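Long-range contact in PrhC (Penicillium brasilianum, PDB 5X9J), which acts as an isomerase in the biosynthesis of paraherquonin, a fungal meroterpenoid with a highly congested hexacyclic skeleton: residues 104-116 and 126-138. Sequence-based numbering, arbitrary orientation.
Sequences EAAKKIAFRAACS and NENLVILQATDDC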
loop_
_atom_site.group_PDB
_atom_site.type_symbol
_atom_site.label_atom_id
_atom_site.label_comp_id
_atom_site.label_asym_id
_atom_site.label_seq_id
_atom_site.Cartn_x
_atom_site.Cartn_y
_atom_site.Cartn_z
ATOM N N GLU B 104 6.911 14.822 10.720
ATOM C CA GLU B 104 7.932 15.869 10.763
ATOM C C GLU B 104 9.121 15.462 11.626
ATOM O O GLU B 104 10.274 15.698 11.246
ATOM C CB GLU B 104 7.313 17.166 11.273
ATOM C CG GLU B 104 6.202 17.703 10.369
ATOM C CD GLU B 104 5.299 18.704 11.077
ATOM O OE1 GLU B 104 5.825 19.610 11.763
ATOM O OE2 GLU B 104 4.058 18.572 10.963
ATOM N N ALA B 105 8.866 14.826 12.773
ATOM C CA ALA B 105 9.959 14.397 13.641
ATOM C C ALA B 105 10.839 13.355 12.963
ATOM O O ALA B 105 12.072 13.418 13.046
ATOM C CB ALA B 105 9.398 13.850 14.952
ATOM N N ALA B 106 10.234 12.383 12.288
ATOM C CA ALA B 106 11.018 11.320 11.678
ATOM C C ALA B 106 11.450 11.635 10.253
ATOM O O ALA B 106 12.229 10.866 9.681
ATOM C CB ALA B 106 10.233 10.002 11.697
ATOM N N LYS B 107 10.976 12.742 9.676
ATOM C CA LYS B 107 11.277 13.111 8.289
ATOM C C LYS B 107 10.809 12.023 7.318
ATOM O O LYS B 107 11.529 11.614 6.403
ATOM C CB LYS B 107 12.768 13.410 8.098
ATOM C CG LYS B 107 13.372 14.366 9.144
ATOM C CD LYS B 107 12.846 15.774 9.005
ATOM C CE LYS B 107 13.541 16.723 9.982
ATOM N NZ LYS B 107 13.156 16.444 11.396
ATOM N N LYS B 108 9.583 11.557 7.530
ATOM C CA LYS B 108 8.949 10.560 6.679
ATOM C C LYS B 108 7.631 11.103 6.143
ATOM O O LYS B 108 6.961 11.907 6.796
ATOM C CB LYS B 108 8.653 9.265 7.436
ATOM C CG LYS B 108 9.811 8.297 7.604
ATOM C CD LYS B 108 9.398 7.231 8.632
ATOM C CE LYS B 108 10.100 5.901 8.396
ATOM N NZ LYS B 108 11.530 5.882 8.809
ATOM N N ILE B 109 7.241 10.622 4.966
ATOM C CA ILE B 109 5.956 11.004 4.406
ATOM C C ILE B 109 5.388 9.818 3.646
ATOM O O ILE B 109 6.100 9.124 2.916
ATOM C CB ILE B 109 6.091 12.268 3.523
ATOM C CG1 ILE B 109 4.724 12.704 2.980
ATOM C CG2 ILE B 109 7.120 12.057 2.395
ATOM C CD1 ILE B 109 4.726 14.164 2.414
ATOM N N ALA B 110 4.099 9.574 3.839
ATOM C CA ALA B 110 3.393 8.534 3.110
ATOM C C ALA B 110 2.323 9.207 2.268
ATOM O O ALA B 110 1.594 10.064 2.767
ATOM C CB ALA B 110 2.761 7.509 4.056
ATOM N N PHE B 111 2.235 8.831 0.993
ATOM C CA PHE B 111 1.241 9.451 0.134
ATOM C C PHE B 111 0.727 8.442 -0.877
ATOM O O PHE B 111 1.418 7.495 -1.245
ATOM C CB PHE B 111 1.804 10.685 -0.587
ATOM C CG PHE B 111 3.038 10.410 -1.410
ATOM C CD1 PHE B 111 2.937 10.106 -2.761
ATOM C CD2 PHE B 111 4.299 10.486 -0.835
ATOM C CE1 PHE B 111 4.078 9.886 -3.525
ATOM C CE2 PHE B 111 5.432 10.253 -1.577
ATOM C CZ PHE B 111 5.324 9.966 -2.939
ATOM N N ARG B 112 -0.502 8.663 -1.316
ATOM C CA ARG B 112 -1.094 7.882 -2.386
ATOM C C ARG B 112 -0.706 8.478 -3.729
ATOM O O ARG B 112 -0.635 9.702 -3.882
ATOM C CB ARG B 112 -2.613 7.859 -2.244
ATOM C CG ARG B 112 -3.120 7.152 -0.999
ATOM C CD ARG B 112 -4.645 7.191 -0.988
ATOM N NE ARG B 112 -5.209 6.270 -1.973
ATOM C CZ ARG B 112 -6.510 6.149 -2.218
ATOM N NH1 ARG B 112 -7.384 6.910 -1.566
ATOM N NH2 ARG B 112 -6.932 5.267 -3.113
ATOM N N ALA B 113 -0.439 7.608 -4.700
ATOM C CA ALA B 113 -0.041 8.047 -6.024
ATOM C C ALA B 113 -0.711 7.160 -7.061
ATOM O O ALA B 113 -1.169 6.050 -6.765
ATOM C CB ALA B 113 1.484 8.014 -6.194
ATOM N N ALA B 114 -0.792 7.674 -8.279
ATOM C CA ALA B 114 -1.260 6.907 -9.419
ATOM C C ALA B 114 -0.213 7.005 -10.516
ATOM O O ALA B 114 0.593 7.936 -10.547
ATOM C CB ALA B 114 -2.624 7.407 -9.925
ATOM N N CYS B 115 -0.214 6.020 -11.404
ATOM C CA CYS B 115 0.693 6.030 -12.536
ATOM C C CYS B 115 -0.025 5.454 -13.744
ATOM O O CYS B 115 -1.034 4.749 -13.621
ATOM C CB CYS B 115 1.979 5.248 -12.270
ATOM S SG CYS B 115 1.691 3.507 -11.940
ATOM N N SER B 116 0.505 5.788 -14.916
ATOM C CA SER B 116 -0.040 5.311 -16.177
ATOM C C SER B 116 1.062 5.321 -17.218
ATOM O O SER B 116 2.061 6.039 -17.092
ATOM C CB SER B 116 -1.215 6.165 -16.657
ATOM O OG SER B 116 -0.815 7.518 -16.835
ATOM N N ASN B 126 -1.954 2.036 -12.690
ATOM C CA ASN B 126 -1.819 1.462 -11.365
ATOM C C ASN B 126 -1.983 2.578 -10.346
ATOM O O ASN B 126 -1.980 3.767 -10.686
ATOM C CB ASN B 126 -0.486 0.714 -11.205
ATOM C CG ASN B 126 -0.612 -0.494 -10.276
ATOM O OD1 ASN B 126 -1.402 -0.462 -9.349
ATOM N ND2 ASN B 126 0.162 -1.553 -10.527
ATOM N N GLU B 127 -2.182 2.173 -9.094
ATOM C CA GLU B 127 -2.314 3.079 -7.968
ATOM C C GLU B 127 -1.427 2.558 -6.850
ATOM O O GLU B 127 -1.236 1.346 -6.701
ATOM C CB GLU B 127 -3.773 3.207 -7.515
ATOM C CG GLU B 127 -4.653 3.921 -8.562
ATOM C CD GLU B 127 -6.143 3.828 -8.269
ATOM O OE1 GLU B 127 -6.523 3.718 -7.081
ATOM O OE2 GLU B 127 -6.939 3.864 -9.234
ATOM N N ASN B 128 -0.859 3.485 -6.088
ATOM C CA ASN B 128 0.298 3.177 -5.266
ATOM C C ASN B 128 0.156 3.840 -3.905
ATOM O O ASN B 128 -0.589 4.806 -3.730
ATOM C CB ASN B 128 1.606 3.661 -5.938
ATOM C CG ASN B 128 1.756 3.151 -7.385
ATOM O OD1 ASN B 128 2.541 2.242 -7.658
ATOM N ND2 ASN B 128 0.995 3.743 -8.312
ATOM N N LEU B 129 0.905 3.317 -2.944
ATOM C CA LEU B 129 1.183 4.015 -1.695
ATOM C C LEU B 129 2.698 4.081 -1.576
ATOM O O LEU B 129 3.374 3.054 -1.675
ATOM C CB LEU B 129 0.543 3.304 -0.497
ATOM C CG LEU B 129 0.478 4.045 0.861
ATOM C CD1 LEU B 129 1.854 4.148 1.532
ATOM C CD2 LEU B 129 -0.134 5.405 0.742
ATOM N N VAL B 130 3.232 5.283 -1.416
ATOM C CA VAL B 130 4.674 5.486 -1.359
ATOM C C VAL B 130 5.008 6.040 0.016
ATOM O O VAL B 130 4.337 6.955 0.496
ATOM C CB VAL B 130 5.168 6.441 -2.462
ATOM C CG1 VAL B 130 6.683 6.696 -2.310
ATOM C CG2 VAL B 130 4.862 5.861 -3.860
ATOM N N ILE B 131 6.036 5.489 0.651
ATOM C CA ILE B 131 6.613 6.094 1.843
ATOM C C ILE B 131 8.019 6.553 1.495
ATOM O O ILE B 131 8.811 5.776 0.955
ATOM C CB ILE B 131 6.645 5.115 3.026
ATOM C CG1 ILE B 131 5.230 4.648 3.379
ATOM C CG2 ILE B 131 7.338 5.779 4.237
ATOM C CD1 ILE B 131 5.201 3.587 4.517
ATOM N N LEU B 132 8.339 7.799 1.816
ATOM C CA LEU B 132 9.691 8.308 1.650
ATOM C C LEU B 132 10.321 8.567 3.010
ATOM O O LEU B 132 9.683 9.129 3.902
ATOM C CB LEU B 132 9.715 9.602 0.835
ATOM C CG LEU B 132 9.084 9.537 -0.557
ATOM C CD1 LEU B 132 9.103 10.927 -1.210
ATOM C CD2 LEU B 132 9.804 8.525 -1.434
ATOM N N GLN B 133 11.568 8.143 3.157
ATOM C CA GLN B 133 12.419 8.573 4.254
ATOM C C GLN B 133 13.319 9.663 3.696
ATOM O O GLN B 133 14.092 9.416 2.769
ATOM C CB GLN B 133 13.252 7.417 4.817
ATOM C CG GLN B 133 14.331 7.879 5.811
ATOM C CD GLN B 133 13.731 8.321 7.124
ATOM O OE1 GLN B 133 13.185 7.507 7.860
ATOM N NE2 GLN B 133 13.801 9.620 7.417
ATOM N N ALA B 134 13.188 10.865 4.224
ATOM C CA ALA B 134 14.000 11.975 3.755
ATOM C C ALA B 134 15.243 12.104 4.620
ATOM O O ALA B 134 15.291 11.613 5.750
ATOM C CB ALA B 134 13.207 13.275 3.795
ATOM N N THR B 135 16.256 12.772 4.073
ATOM C CA THR B 135 17.362 13.216 4.906
ATOM C C THR B 135 16.885 14.293 5.873
ATOM O O THR B 135 15.757 14.790 5.791
ATOM C CB THR B 135 18.504 13.774 4.065
ATOM O OG1 THR B 135 17.981 14.738 3.141
ATOM C CG2 THR B 135 19.197 12.674 3.324
ATOM N N ASP B 136 17.785 14.685 6.775
ATOM C CA ASP B 136 17.384 15.564 7.867
ATOM C C ASP B 136 16.995 16.951 7.373
ATOM O O ASP B 136 16.088 17.578 7.933
ATOM C CB ASP B 136 18.498 15.664 8.899
ATOM C CG ASP B 136 17.962 15.672 10.304
ATOM O OD1 ASP B 136 18.150 14.654 11.008
ATOM O OD2 ASP B 136 17.321 16.681 10.686
ATOM N N ASP B 137 17.668 17.456 6.344
ATOM C CA ASP B 137 17.266 18.737 5.773
ATOM C C ASP B 137 16.119 18.608 4.776
ATOM O O ASP B 137 15.726 19.617 4.180
ATOM C CB ASP B 137 18.462 19.422 5.103
ATOM C CG ASP B 137 19.147 18.536 4.081
ATOM O OD1 ASP B 137 18.601 17.460 3.754
ATOM O OD2 ASP B 137 20.231 18.920 3.591
ATOM N N CYS B 138 15.589 17.394 4.575
ATOM C CA CYS B 138 14.470 17.120 3.672
ATOM C C CYS B 138 14.806 17.391 2.217
ATOM O O CYS B 138 13.900 17.591 1.405
ATOM C CB CYS B 138 13.220 17.920 4.051
ATOM S SG CYS B 138 12.621 17.572 5.687
HETATM O O HOH W 1 13.429 8.554 10.800
HETATM O O HOH W 2 15.098 14.826 12.120
HETATM O O HOH W 3 -5.398 3.490 -4.688
HETATM O O HOH W 4 -3.395 4.981 -3.873
#
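With chi1 at 57°, Phe-111 holds CG between its backbone N and carbonyl carbon, which brings one ring face against Val-130: CB of Val-130 lies over it toward the rim, 3.9 Å from the centroid of Phe-111, a CH-pi contact. Leu-132 reaches the ring edge, CD1 lying 3.8 Å from CE2 of Phe-111. Helix 26-43, through Ala-34 and Cys-38, packs on this ring. Gln-133, its CG opposite the backbone N (chi1 170°) and its chain bent at chi2, turns its amide toward residues 106-108, where the neighbouring strand begins. There NE2 of Gln-133 donates to Ala-106 O at 3.0 Å, in the amide plane, and also to Ala-134 O, while OE1 of Gln-133 accepts from Lys-108 NZ, modelled at a doubtfully short 2.5 Å; a water links OE1 to Ala-106 O. A leucine in place of Gln-133 would probably leave Ala-106 O without its amide donor and Lys-108 NZ without this acceptor. Farther along, a water spans Arg-112 NH2 and Glu-127 OE1, 4.3 Å apart; Arg-112 salt-bridges Asp-96 directly. Backbone bonds such as Val-130 N to Phe-111 O, 2.9 Å, define an antiparallel hairpin. On its Leu-129 and Ile-131 face it meets Leu-129 of the second subunit, so apolar packing serves both the helix-covered core and the homodimer interface, whereas the amide of Gln-133 probably helps hold loop residue Ala-106 to the hairpin's open end.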